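Local coordinates for protein N5-Carboxyaminoimidazole ribonucleotide synthetase (Staphylococcus aureus subsp. aureus, PDB 3ORQ) that catalyses the ATP-dependent carboxylation of 5-aminoimidazole ribonucleotide with bicarbonate to give N5-carboxyaminoimidazole ribonucleotide, a step of purine biosynthesis, at residues 198-203 with 301-306; 214-219 with 368-373; 278-283 with 288-293; 357-360 with 364-367. One frame throughout, in Å; residues are numbered along the deposited sequence.

Contact 1: 198-203 with 301-306; sequences TVTRGN and QSLPNS
In the large antiparallel sheet of this ATP-grasp enzyme, the end of strand 191-201 is met by the loop that follows helix 290-298, and Leu303 of that loop lays its isobutyl group against Thr200 and Gly202. One methyl does most of the work. Leu303 CD1 lies 3.8 Å from Thr200 CG2, 3.6 Å from Thr200 O and 3.5 Å from Gly202 N, so it rests on backbone as much as on side chain. The other methyl, CD2, is 4.1 Å from Thr200 CG2. Thr200 offers that methyl because CG2 stands anti to the backbone N (chi1 -56°), which leaves OG1 on the other branch, hydrogen-bonded to Thr253. Gly202 has no side chain, and Leu303 CD1 lies directly on its backbone. The loop itself is tied down by Leu303 N to Gln206 and Pro304 O to Thr208, while Ser302 makes backbone hydrogen bonds to the second subunit. No direct hydrogen bond joins the two segments. Instead one water bridges their ends, accepting from Asn203 N at 2.8 Å and donating to Gln301 O at 2.8 Å.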
loop_
_atom_site.group_PDB
_atom_site.type_symbol
_atom_site.label_atom_id
_atom_site.label_comp_id
_atom_site.label_asym_id
_atom_site.label_seq_id
_atom_site.Cartn_x
_atom_site.Cartn_y
_atom_site.Cartn_z
ATOM N N THR A 198 13.016 14.649 0.672
ATOM C CA THR A 198 11.696 14.591 0.044
ATOM C C THR A 198 10.716 15.442 0.889
ATOM O O THR A 198 10.771 15.409 2.115
ATOM C CB THR A 198 11.296 13.158 -0.119
ATOM O OG1 THR A 198 12.192 12.554 -1.081
ATOM C CG2 THR A 198 9.814 13.051 -0.583
ATOM N N VAL A 199 9.867 16.224 0.226
ATOM C CA VAL A 199 9.071 17.246 0.882
ATOM C C VAL A 199 7.669 17.234 0.305
ATOM O O VAL A 199 7.466 16.867 -0.865
ATOM C CB VAL A 199 9.671 18.700 0.641
ATOM C CG1 VAL A 199 8.883 19.777 1.376
ATOM C CG2 VAL A 199 11.146 18.791 0.993
ATOM N N THR A 200 6.689 17.638 1.112
ATOM C CA THR A 200 5.347 17.779 0.549
ATOM C C THR A 200 4.788 19.111 0.971
ATOM O O THR A 200 4.848 19.482 2.143
ATOM C CB THR A 200 4.363 16.646 0.996
ATOM O OG1 THR A 200 4.903 15.351 0.669
ATOM C CG2 THR A 200 3.020 16.811 0.227
ATOM N N ARG A 201 4.206 19.819 0.028
ATOM C CA ARG A 201 3.627 21.136 0.329
ATOM C C ARG A 201 2.175 21.078 -0.046
ATOM O O ARG A 201 1.836 20.524 -1.091
ATOM C CB ARG A 201 4.324 22.226 -0.486
ATOM C CG ARG A 201 5.085 23.205 0.389
ATOM C CD ARG A 201 5.537 24.428 -0.427
ATOM N NE ARG A 201 4.869 25.609 0.057
ATOM C CZ ARG A 201 3.983 26.331 -0.608
ATOM N NH1 ARG A 201 3.630 26.028 -1.858
ATOM N NH2 ARG A 201 3.442 27.382 0.011
ATOM N N GLY A 202 1.311 21.600 0.796
ATOM C CA GLY A 202 -0.111 21.486 0.512
ATOM C C GLY A 202 -0.836 22.800 0.726
ATOM O O GLY A 202 -0.243 23.879 0.725
ATOM N N ASN A 203 -2.130 22.690 0.908
ATOM C CA ASN A 203 -3.016 23.809 1.135
ATOM C C ASN A 203 -2.572 24.776 2.220
ATOM O O ASN A 203 -1.981 24.387 3.220
ATOM C CB ASN A 203 -4.375 23.238 1.537
ATOM C CG ASN A 203 -5.467 23.753 0.686
ATOM O OD1 ASN A 203 -5.282 24.732 -0.046
ATOM N ND2 ASN A 203 -6.630 23.092 0.742
ATOM N N GLN A 301 -6.068 18.344 1.216
ATOM C CA GLN A 301 -6.275 17.920 2.608
ATOM C C GLN A 301 -5.167 18.460 3.510
ATOM O O GLN A 301 -4.137 18.907 3.030
ATOM C CB GLN A 301 -6.281 16.390 2.722
ATOM C CG GLN A 301 -7.158 15.617 1.656
ATOM C CD GLN A 301 -8.578 15.939 1.779
ATOM O OE1 GLN A 301 -9.211 15.617 2.782
ATOM N NE2 GLN A 301 -9.119 16.613 0.775
ATOM N N SER A 302 -5.365 18.394 4.811
ATOM C CA SER A 302 -4.266 18.657 5.755
ATOM C C SER A 302 -3.191 17.594 5.653
ATOM O O SER A 302 -3.511 16.406 5.376
ATOM C CB SER A 302 -4.746 18.742 7.203
ATOM O OG SER A 302 -5.691 19.797 7.314
ATOM N N LEU A 303 -1.931 18.029 5.861
ATOM C CA LEU A 303 -0.769 17.149 5.781
ATOM C C LEU A 303 -0.373 16.872 7.199
ATOM O O LEU A 303 -0.589 17.695 8.050
ATOM C CB LEU A 303 0.430 17.856 5.088
ATOM C CG LEU A 303 0.199 18.141 3.597
ATOM C CD1 LEU A 303 1.355 18.868 2.932
ATOM C CD2 LEU A 303 -0.023 16.812 2.902
ATOM N N PRO A 304 0.224 15.695 7.477
ATOM C CA PRO A 304 0.732 15.505 8.838
ATOM C C PRO A 304 1.860 16.504 9.070
ATOM O O PRO A 304 2.574 16.825 8.124
ATOM C CB PRO A 304 1.271 14.104 8.810
ATOM C CG PRO A 304 1.601 13.877 7.301
ATOM C CD PRO A 304 0.466 14.537 6.613
ATOM N N ASN A 305 2.019 16.979 10.299
ATOM C CA ASN A 305 3.059 17.946 10.616
ATOM C C ASN A 305 4.435 17.343 10.583
ATOM O O ASN A 305 5.392 18.030 10.250
ATOM C CB ASN A 305 2.796 18.595 11.985
ATOM C CG ASN A 305 1.541 19.481 11.972
ATOM O OD1 ASN A 305 0.736 19.453 12.904
ATOM N ND2 ASN A 305 1.357 20.243 10.878
ATOM N N SER A 306 4.548 16.063 10.928
ATOM C CA SER A 306 5.840 15.402 10.805
ATOM C C SER A 306 5.686 14.003 10.263
ATOM O O SER A 306 4.602 13.437 10.289
ATOM C CB SER A 306 6.601 15.392 12.151
ATOM O OG SER A 306 6.001 14.452 13.015
HETATM O O HOH W 1 -3.315 20.198 0.692
#

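Contact 2: 214-219 with 368-373; sequences ENEHRN and DMYAKF. With ADP (adenosine-5'-diphosphate), chain D.
Glu216, on strand 207-218, reaches out to Tyr370 of the C-terminal helix 362-372. From CB the chain runs fully extended: CG is anti to the backbone N (chi1 180°) and CD continues the line, carrying the carboxylate clear of the strand. CD comes within 3.5 Å of Tyr370 OH, and OE1 receives the phenol's hydrogen bond at 2.5 Å through its syn lone pair, the side facing OE2. OE2 stays farther off, 3.7 Å from Tyr370 OH. The two side chains arrive from opposite directions, and OE1 sits at the edge of the ring, near its plane, although carboxylate and ring are turned 54° from each other. Lys224 forms a salt bridge with the same OE1, so this oxygen is gripped by a phenol and an ammonium group, a pairing that probably favours the ionised carboxylate. Arg218, two residues along the same face of the strand, is more loosely placed: its NH1 is 4.0 Å from Phe373 O, which lies near the guanidinium plane at the edge.

The other face of the strand, with His217, turns to the nucleotide. O3' of the ADP ribose lies over one face of the His217 ring, 3.1 Å above the plane and displaced toward the rim, and ND1 makes a weak hydrogen bond to Glu194. The strand thus lies between ADP and helix 362-372, with Phe223 of strand 221-227 beside Glu216 and Arg218, and Phe373 packed on strand 313-319 and helix 320-326.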
loop_
_atom_site.group_PDB
_atom_site.type_symbol
_atom_site.label_atom_id
_atom_site.label_comp_id
_atom_site.label_asym_id
_atom_site.label_seq_id
_atom_site.Cartn_x
_atom_site.Cartn_y
_atom_site.Cartn_z
ATOM N N GLU A 214 20.066 8.920 2.269
ATOM C CA GLU A 214 21.429 8.865 1.772
ATOM C C GLU A 214 21.485 7.953 0.529
ATOM O O GLU A 214 20.999 6.823 0.538
ATOM C CB GLU A 214 22.360 8.338 2.863
ATOM C CG GLU A 214 23.741 8.032 2.366
ATOM C CD GLU A 214 24.607 7.279 3.365
ATOM O OE1 GLU A 214 25.638 6.711 2.911
ATOM O OE2 GLU A 214 24.269 7.253 4.567
ATOM N N ASN A 215 22.116 8.452 -0.519
ATOM C CA ASN A 215 21.983 7.896 -1.849
ATOM C C ASN A 215 23.335 7.570 -2.496
ATOM O O ASN A 215 24.217 8.458 -2.695
ATOM C CB ASN A 215 21.200 8.869 -2.748
ATOM C CG ASN A 215 19.807 9.162 -2.210
ATOM O OD1 ASN A 215 19.164 8.279 -1.642
ATOM N ND2 ASN A 215 19.323 10.384 -2.405
ATOM N N GLU A 216 23.483 6.304 -2.855
ATOM C CA GLU A 216 24.629 5.883 -3.620
ATOM C C GLU A 216 24.135 5.616 -5.017
ATOM O O GLU A 216 23.055 5.004 -5.205
ATOM C CB GLU A 216 25.278 4.639 -3.026
ATOM C CG GLU A 216 26.484 4.196 -3.846
ATOM C CD GLU A 216 27.194 2.993 -3.278
ATOM O OE1 GLU A 216 26.959 2.628 -2.112
ATOM O OE2 GLU A 216 27.995 2.408 -4.020
ATOM N N HIS A 217 24.910 6.092 -5.995
ATOM C CA HIS A 217 24.634 5.828 -7.403
ATOM C C HIS A 217 25.652 4.824 -7.956
ATOM O O HIS A 217 26.775 4.707 -7.440
ATOM C CB HIS A 217 24.668 7.106 -8.238
ATOM C CG HIS A 217 23.595 8.091 -7.894
ATOM N ND1 HIS A 217 23.681 8.933 -6.807
ATOM C CD2 HIS A 217 22.430 8.397 -8.518
ATOM C CE1 HIS A 217 22.599 9.691 -6.755
ATOM N NE2 HIS A 217 21.830 9.392 -7.787
ATOM N N ARG A 218 25.241 4.097 -8.993
ATOM C CA ARG A 218 26.134 3.222 -9.726
ATOM C C ARG A 218 25.899 3.437 -11.207
ATOM O O ARG A 218 24.773 3.287 -11.696
ATOM C CB ARG A 218 25.925 1.756 -9.350
ATOM C CG ARG A 218 26.886 1.272 -8.273
ATOM C CD ARG A 218 27.210 -0.220 -8.454
ATOM N NE ARG A 218 28.170 -0.676 -7.441
ATOM C CZ ARG A 218 28.238 -1.919 -6.951
ATOM N NH1 ARG A 218 27.389 -2.876 -7.366
ATOM N NH2 ARG A 218 29.163 -2.203 -6.030
ATOM N N ASN A 219 26.967 3.824 -11.909
ATOM C CA ASN A 219 26.875 4.219 -13.310
ATOM C C ASN A 219 25.864 5.352 -13.464
ATOM O O ASN A 219 25.122 5.436 -14.444
ATOM C CB ASN A 219 26.539 3.003 -14.207
ATOM C CG ASN A 219 27.575 1.887 -14.084
ATOM O OD1 ASN A 219 28.785 2.142 -14.001
ATOM N ND2 ASN A 219 27.114 0.654 -14.083
ATOM N N ASP A 368 25.544 -6.636 3.436
ATOM C CA ASP A 368 24.759 -7.747 2.889
ATOM C C ASP A 368 24.388 -7.508 1.434
ATOM O O ASP A 368 24.538 -8.405 0.605
ATOM C CB ASP A 368 23.478 -7.973 3.702
ATOM C CG ASP A 368 23.747 -8.451 5.128
ATOM O OD1 ASP A 368 24.925 -8.728 5.453
ATOM O OD2 ASP A 368 22.761 -8.550 5.924
HETATM N N MSE A 369 23.908 -6.295 1.151
HETATM C CA MSE A 369 23.484 -5.872 -0.186
HETATM C C MSE A 369 24.672 -5.703 -1.157
HETATM O O MSE A 369 24.548 -5.995 -2.349
HETATM C CB MSE A 369 22.680 -4.549 -0.110
HETATM C CG MSE A 369 21.317 -4.599 0.645
HETATM SE SE MSE A 369 20.227 -6.000 -0.116
HETATM C CE MSE A 369 20.441 -7.388 1.219
ATOM N N TYR A 370 25.804 -5.199 -0.679
ATOM C CA TYR A 370 26.976 -5.065 -1.558
ATOM C C TYR A 370 27.369 -6.429 -2.113
ATOM O O TYR A 370 27.576 -6.591 -3.310
ATOM C CB TYR A 370 28.161 -4.481 -0.818
ATOM C CG TYR A 370 28.179 -2.977 -0.736
ATOM C CD1 TYR A 370 27.814 -2.195 -1.835
ATOM C CD2 TYR A 370 28.588 -2.337 0.433
ATOM C CE1 TYR A 370 27.840 -0.808 -1.767
ATOM C CE2 TYR A 370 28.625 -0.944 0.514
ATOM C CZ TYR A 370 28.251 -0.190 -0.593
ATOM O OH TYR A 370 28.291 1.172 -0.524
ATOM N N ALA A 371 27.426 -7.413 -1.219
ATOM C CA ALA A 371 27.741 -8.775 -1.592
ATOM C C ALA A 371 26.662 -9.345 -2.517
ATOM O O ALA A 371 26.960 -10.093 -3.437
ATOM C CB ALA A 371 27.893 -9.630 -0.348
ATOM N N LYS A 372 25.411 -8.977 -2.289
ATOM C CA LYS A 372 24.337 -9.543 -3.097
ATOM C C LYS A 372 24.313 -8.999 -4.533
ATOM O O LYS A 372 24.076 -9.754 -5.461
ATOM C CB LYS A 372 22.978 -9.387 -2.406
ATOM C CG LYS A 372 22.085 -10.566 -2.622
ATOM C CD LYS A 372 22.352 -11.681 -1.618
ATOM C CE LYS A 372 21.885 -13.008 -2.219
ATOM N NZ LYS A 372 22.008 -14.205 -1.321
ATOM N N PHE A 373 24.582 -7.705 -4.705
ATOM C CA PHE A 373 24.529 -7.082 -6.033
ATOM C C PHE A 373 25.838 -7.179 -6.809
ATOM O O PHE A 373 25.949 -6.601 -7.879
ATOM C CB PHE A 373 24.034 -5.626 -5.961
ATOM C CG PHE A 373 22.531 -5.507 -5.767
ATOM C CD1 PHE A 373 21.934 -5.887 -4.556
ATOM C CD2 PHE A 373 21.707 -5.009 -6.777
ATOM C CE1 PHE A 373 20.546 -5.773 -4.375
ATOM C CE2 PHE A 373 20.295 -4.915 -6.576
ATOM C CZ PHE A 373 19.737 -5.307 -5.382
HETATM P PB ADP D . 20.537 12.935 -13.628
HETATM O O1B ADP D . 19.628 14.137 -13.669
HETATM O O2B ADP D . 20.413 11.972 -12.480
HETATM O O3B ADP D . 20.604 12.251 -14.965
HETATM P PA ADP D . 22.577 14.332 -12.221
HETATM O O1A ADP D . 22.933 15.723 -12.682
HETATM O O2A ADP D . 21.640 14.174 -11.050
HETATM O O3A ADP D . 22.041 13.490 -13.494
HETATM O "O5'" ADP D . 23.905 13.496 -11.879
HETATM C "C5'" ADP D . 23.870 12.093 -11.678
HETATM C "C4'" ADP D . 25.053 11.698 -10.811
HETATM O "O4'" ADP D . 26.306 12.089 -11.431
HETATM C "C3'" ADP D . 25.035 12.367 -9.435
HETATM O "O3'" ADP D . 24.280 11.655 -8.448
HETATM C "C2'" ADP D . 26.512 12.404 -9.078
HETATM O "O2'" ADP D . 26.887 11.225 -8.388
HETATM C "C1'" ADP D . 27.236 12.501 -10.416
HETATM N N9 ADP D . 27.501 13.947 -10.583
HETATM C C8 ADP D . 26.711 14.810 -11.259
HETATM N N7 ADP D . 27.191 16.076 -11.201
HETATM C C5 ADP D . 28.337 16.004 -10.477
HETATM C C6 ADP D . 29.366 16.985 -10.046
HETATM N N6 ADP D . 29.226 18.294 -10.393
HETATM N N1 ADP D . 30.392 16.519 -9.296
HETATM C C2 ADP D . 30.507 15.215 -8.946
HETATM N N3 ADP D . 29.609 14.264 -9.302
HETATM C C4 ADP D . 28.530 14.608 -10.058
#

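Contact 3: 278-283 with 288-293; sequences SGHYSI and YSQFDT
Ser282 and Ser289 both hold OG between the backbone N and the carbonyl carbon (chi1 61° and 85°), and these torsions set one hydroxyl between the turn 279-282 and Gln290 N, and the other at the start of helix 290-298. Ser282 OG donates to Gly279 O at 2.7 Å, closing the type I turn alongside the backbone bond from Ser282 N. It also accepts from Gln290 N at 3.1 Å, a hydrogen bond across the contact. Ser289 is the N-cap of helix 290-298: its OG takes Asp292 N at 3.2 Å and, weakly, Phe291 N, while Asp292 OD2 receives Ser289 N in return at 3.0 Å, completing a capping box. The apolar side of the cap is shared with Ile283, whose CG1 is 3.7 Å from Ser289 CB and whose CD1 lies 4.1 Å from Phe291 CE2. His280 brings CE1 to the edge of the Phe291 ring, 3.7 Å from CZ. The two rings are nearly parallel, 30° apart, but offset so far that little of one lies over the other. Gln290 CG lies 3.6 Å from Gly279 O. Met26 of helix 22-33 touches both rings, Asp292 is salt-bridged to Lys33 of that helix, and Tyr281 faces strands 207-218 and 221-227.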
loop_
_atom_site.group_PDB
_atom_site.type_symbol
_atom_site.label_atom_id
_atom_site.label_comp_id
_atom_site.label_asym_id
_atom_site.label_seq_id
_atom_site.Cartn_x
_atom_site.Cartn_y
_atom_site.Cartn_z
ATOM N N SER A 278 14.345 8.123 -4.672
ATOM C CA SER A 278 14.983 7.983 -3.364
ATOM C C SER A 278 13.964 8.006 -2.223
ATOM O O SER A 278 14.333 7.944 -1.024
ATOM C CB SER A 278 16.055 9.076 -3.141
ATOM O OG SER A 278 15.488 10.387 -3.198
ATOM N N GLY A 279 12.689 8.122 -2.566
ATOM C CA GLY A 279 11.636 8.189 -1.533
ATOM C C GLY A 279 10.818 6.931 -1.406
ATOM O O GLY A 279 9.886 6.869 -0.574
ATOM N N HIS A 280 11.105 5.934 -2.245
ATOM C CA HIS A 280 10.258 4.731 -2.289
ATOM C C HIS A 280 10.216 3.972 -0.969
ATOM O O HIS A 280 9.146 3.399 -0.632
ATOM C CB HIS A 280 10.576 3.809 -3.439
ATOM C CG HIS A 280 10.351 4.433 -4.778
ATOM N ND1 HIS A 280 9.602 5.574 -4.948
ATOM C CD2 HIS A 280 10.835 4.121 -6.002
ATOM C CE1 HIS A 280 9.612 5.927 -6.220
ATOM N NE2 HIS A 280 10.344 5.055 -6.884
ATOM N N TYR A 281 11.322 4.065 -0.190
ATOM C CA TYR A 281 11.463 3.320 1.058
ATOM C C TYR A 281 10.310 3.696 2.021
ATOM O O TYR A 281 9.920 2.898 2.911
ATOM C CB TYR A 281 12.816 3.609 1.713
ATOM C CG TYR A 281 12.794 4.993 2.312
ATOM C CD1 TYR A 281 13.024 6.107 1.509
ATOM C CD2 TYR A 281 12.387 5.193 3.624
ATOM C CE1 TYR A 281 12.908 7.370 2.010
ATOM C CE2 TYR A 281 12.301 6.491 4.152
ATOM C CZ TYR A 281 12.548 7.574 3.330
ATOM O OH TYR A 281 12.456 8.873 3.799
ATOM N N SER A 282 9.779 4.917 1.873
ATOM C CA SER A 282 8.808 5.464 2.845
ATOM C C SER A 282 7.507 4.667 2.834
ATOM O O SER A 282 6.678 4.735 3.773
ATOM C CB SER A 282 8.501 6.935 2.523
ATOM O OG SER A 282 7.925 7.060 1.237
ATOM N N ILE A 283 7.309 3.895 1.774
ATOM C CA ILE A 283 6.124 3.016 1.763
ATOM C C ILE A 283 6.197 2.045 2.928
ATOM O O ILE A 283 5.247 1.890 3.635
ATOM C CB ILE A 283 5.963 2.258 0.466
ATOM C CG1 ILE A 283 5.510 3.208 -0.619
ATOM C CG2 ILE A 283 4.903 1.163 0.611
ATOM C CD1 ILE A 283 5.824 2.676 -2.042
ATOM N N TYR A 288 3.678 7.492 6.821
ATOM C CA TYR A 288 3.058 7.999 5.580
ATOM C C TYR A 288 4.097 7.793 4.479
ATOM O O TYR A 288 5.293 7.910 4.737
ATOM C CB TYR A 288 2.778 9.493 5.638
ATOM C CG TYR A 288 1.820 9.944 6.750
ATOM C CD1 TYR A 288 2.332 10.322 8.003
ATOM C CD2 TYR A 288 0.448 10.021 6.537
ATOM C CE1 TYR A 288 1.513 10.739 9.030
ATOM C CE2 TYR A 288 -0.428 10.417 7.597
ATOM C CZ TYR A 288 0.144 10.780 8.836
ATOM O OH TYR A 288 -0.648 11.205 9.879
ATOM N N SER A 289 3.664 7.503 3.255
ATOM C CA SER A 289 4.630 7.419 2.154
ATOM C C SER A 289 4.590 8.698 1.356
ATOM O O SER A 289 3.669 9.474 1.490
ATOM C CB SER A 289 4.333 6.217 1.227
ATOM O OG SER A 289 3.362 6.568 0.245
ATOM N N GLN A 290 5.557 8.884 0.476
ATOM C CA GLN A 290 5.629 10.111 -0.303
ATOM C C GLN A 290 4.475 10.205 -1.278
ATOM O O GLN A 290 4.125 11.300 -1.731
ATOM C CB GLN A 290 6.989 10.226 -1.009
ATOM C CG GLN A 290 7.362 9.078 -1.905
ATOM C CD GLN A 290 8.513 9.392 -2.841
ATOM O OE1 GLN A 290 9.096 8.482 -3.436
ATOM N NE2 GLN A 290 8.820 10.665 -3.011
ATOM N N PHE A 291 3.878 9.056 -1.589
ATOM C CA PHE A 291 2.666 9.036 -2.450
ATOM C C PHE A 291 1.396 9.371 -1.659
ATOM O O PHE A 291 0.525 10.088 -2.188
ATOM C CB PHE A 291 2.532 7.672 -3.186
ATOM C CG PHE A 291 3.756 7.320 -3.955
ATOM C CD1 PHE A 291 4.034 7.973 -5.161
ATOM C CD2 PHE A 291 4.729 6.460 -3.396
ATOM C CE1 PHE A 291 5.209 7.699 -5.865
ATOM C CE2 PHE A 291 5.914 6.174 -4.093
ATOM C CZ PHE A 291 6.148 6.782 -5.334
ATOM N N ASP A 292 1.285 8.879 -0.408
ATOM C CA ASP A 292 0.133 9.232 0.405
ATOM C C ASP A 292 0.090 10.749 0.552
ATOM O O ASP A 292 -0.932 11.363 0.274
ATOM C CB ASP A 292 0.207 8.611 1.806
ATOM C CG ASP A 292 0.230 7.082 1.785
ATOM O OD1 ASP A 292 -0.378 6.438 0.870
ATOM O OD2 ASP A 292 0.911 6.530 2.695
ATOM N N THR A 293 1.181 11.352 1.003
ATOM C CA THR A 293 1.178 12.800 1.185
ATOM C C THR A 293 0.988 13.535 -0.182
ATOM O O THR A 293 0.423 14.591 -0.246
ATOM C CB THR A 293 2.439 13.290 1.896
ATOM O OG1 THR A 293 3.588 12.852 1.166
ATOM C CG2 THR A 293 2.519 12.725 3.301
#

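Contact 4: 357-360 with 364-367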
loop_
_atom_site.group_PDB
_atom_site.type_symbol
_atom_site.label_atom_id
_atom_site.label_comp_id
_atom_site.label_asym_id
_atom_site.label_seq_id
_atom_site.Cartn_x
_atom_site.Cartn_y
_atom_site.Cartn_z
ATOM N N VAL A 357 14.492 -3.114 2.421
ATOM C CA VAL A 357 14.860 -3.969 3.517
ATOM C C VAL A 357 14.801 -3.171 4.814
ATOM O O VAL A 357 15.608 -2.309 5.059
ATOM C CB VAL A 357 16.269 -4.534 3.299
ATOM C CG1 VAL A 357 16.545 -5.626 4.263
ATOM C CG2 VAL A 357 16.446 -5.046 1.825
ATOM N N LEU A 358 13.841 -3.476 5.654
ATOM C CA LEU A 358 13.762 -2.813 6.944
ATOM C C LEU A 358 14.801 -3.440 7.821
ATOM O O LEU A 358 14.961 -4.652 7.804
ATOM C CB LEU A 358 12.374 -2.983 7.556
ATOM C CG LEU A 358 11.220 -2.357 6.747
ATOM C CD1 LEU A 358 9.870 -2.563 7.468
ATOM C CD2 LEU A 358 11.493 -0.861 6.517
ATOM N N THR A 359 15.529 -2.621 8.576
ATOM C CA THR A 359 16.663 -3.154 9.353
ATOM C C THR A 359 16.961 -2.317 10.603
ATOM O O THR A 359 16.816 -1.092 10.585
ATOM C CB THR A 359 17.931 -3.207 8.471
ATOM O OG1 THR A 359 19.028 -3.817 9.178
ATOM C CG2 THR A 359 18.325 -1.805 8.025
ATOM N N ASN A 360 17.389 -2.969 11.680
ATOM C CA ASN A 360 17.924 -2.215 12.807
ATOM C C ASN A 360 19.427 -1.972 12.708
ATOM O O ASN A 360 20.007 -1.180 13.473
ATOM C CB ASN A 360 17.624 -2.929 14.116
ATOM C CG ASN A 360 16.178 -2.862 14.483
ATOM O OD1 ASN A 360 15.527 -1.830 14.311
ATOM N ND2 ASN A 360 15.657 -3.970 14.989
ATOM N N GLN A 364 25.331 -3.142 8.579
ATOM C CA GLN A 364 25.391 -4.543 8.234
ATOM C C GLN A 364 24.554 -4.857 6.994
ATOM O O GLN A 364 25.069 -5.433 6.024
ATOM C CB GLN A 364 24.916 -5.399 9.391
ATOM C CG GLN A 364 24.998 -6.885 9.081
ATOM C CD GLN A 364 26.421 -7.329 8.754
ATOM O OE1 GLN A 364 27.274 -7.398 9.633
ATOM N NE2 GLN A 364 26.679 -7.622 7.489
ATOM N N THR A 365 23.269 -4.477 7.019
ATOM C CA THR A 365 22.420 -4.647 5.851
ATOM C C THR A 365 23.093 -4.091 4.595
ATOM O O THR A 365 23.032 -4.713 3.535
ATOM C CB THR A 365 21.067 -3.953 6.007
ATOM O OG1 THR A 365 20.343 -4.553 7.091
ATOM C CG2 THR A 365 20.276 -4.061 4.692
ATOM N N GLU A 366 23.737 -2.931 4.719
ATOM C CA GLU A 366 24.450 -2.343 3.589
ATOM C C GLU A 366 25.494 -3.321 3.034
ATOM O O GLU A 366 25.583 -3.504 1.811
ATOM C CB GLU A 366 25.128 -1.018 3.962
ATOM C CG GLU A 366 25.795 -0.372 2.751
ATOM C CD GLU A 366 26.557 0.881 3.085
ATOM O OE1 GLU A 366 26.381 1.876 2.356
ATOM O OE2 GLU A 366 27.343 0.876 4.053
ATOM N N GLN A 367 26.258 -3.947 3.933
ATOM C CA GLN A 367 27.259 -4.949 3.532
ATOM C C GLN A 367 26.595 -6.098 2.811
ATOM O O GLN A 367 27.028 -6.480 1.728
ATOM C CB GLN A 367 28.032 -5.508 4.747
ATOM C CG GLN A 367 29.112 -4.587 5.287
ATOM C CD GLN A 367 30.024 -4.050 4.180
ATOM O OE1 GLN A 367 30.087 -2.850 3.956
ATOM N NE2 GLN A 367 30.708 -4.942 3.475
#
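Thr359 and Thr365 meet tip to tip, and their hydroxyls make the tight point of this contact: the two OG1 atoms are 2.6 Å apart in a hydrogen bond whose donor can be either one. Thr365 OG1 also presses on the carbon behind its partner, 3.1 Å from Thr359 CB, and lies 3.5 Å from Thr359 CG2. Two different rotamers produce the meeting. The hydroxyl of Thr359 is swung anti to its own amide nitrogen (chi1 -176°), whereas that of Thr365 stands beside the backbone N (chi1 -63°), which sends its methyl the other way, toward Val357. The unit is a strand-turn-helix connection: strand 351-358 leaves the large sheet, the chain reverses, and helix 362-372 folds back over the strand it has just left. Asp361 secures the turn: its backbone N-H donates to Thr359 OG1, and its OD1 accepts from Gln364 N. Deeper in, the fit is looser. Val357 CG1 lies 4.1 Å from Thr365 CG2, the two side chains running alongside in opposite senses, with Val314 of strand 313-319 against Thr365 and Trp336 against Val357. The outer side is exposed at Asn360, which points away from the helix, and at Gln364, whose amide bends off to hydrogen-bond Asp368 OD1.

Contacts 1 and 3 are buried and adjoin: the Thr200 and Thr293 hydroxyls probably hydrogen-bond, and Pro304 packs on Tyr288. Contact 2 is only partly buried, while contact 4 combines a threonine pair, one buried and one partly exposed, with exposed neighbours. Contacts 1, 2 and 4 reach the same eight-stranded sheet, and contacts 2 and 4 both hold helix 362-372, successive parts of it facing different strands. The chemistry differs accordingly: a leucine methyl on backbone and one water in contact 1, a carboxylate-phenol bond on the face of the strand turned away from the nucleotide in contact 2, hydroxyl capping with aromatic packing in contact 3, and a hydroxyl pair in contact 4. Contact 3 touches contact 2 through Ser278 and Asn215.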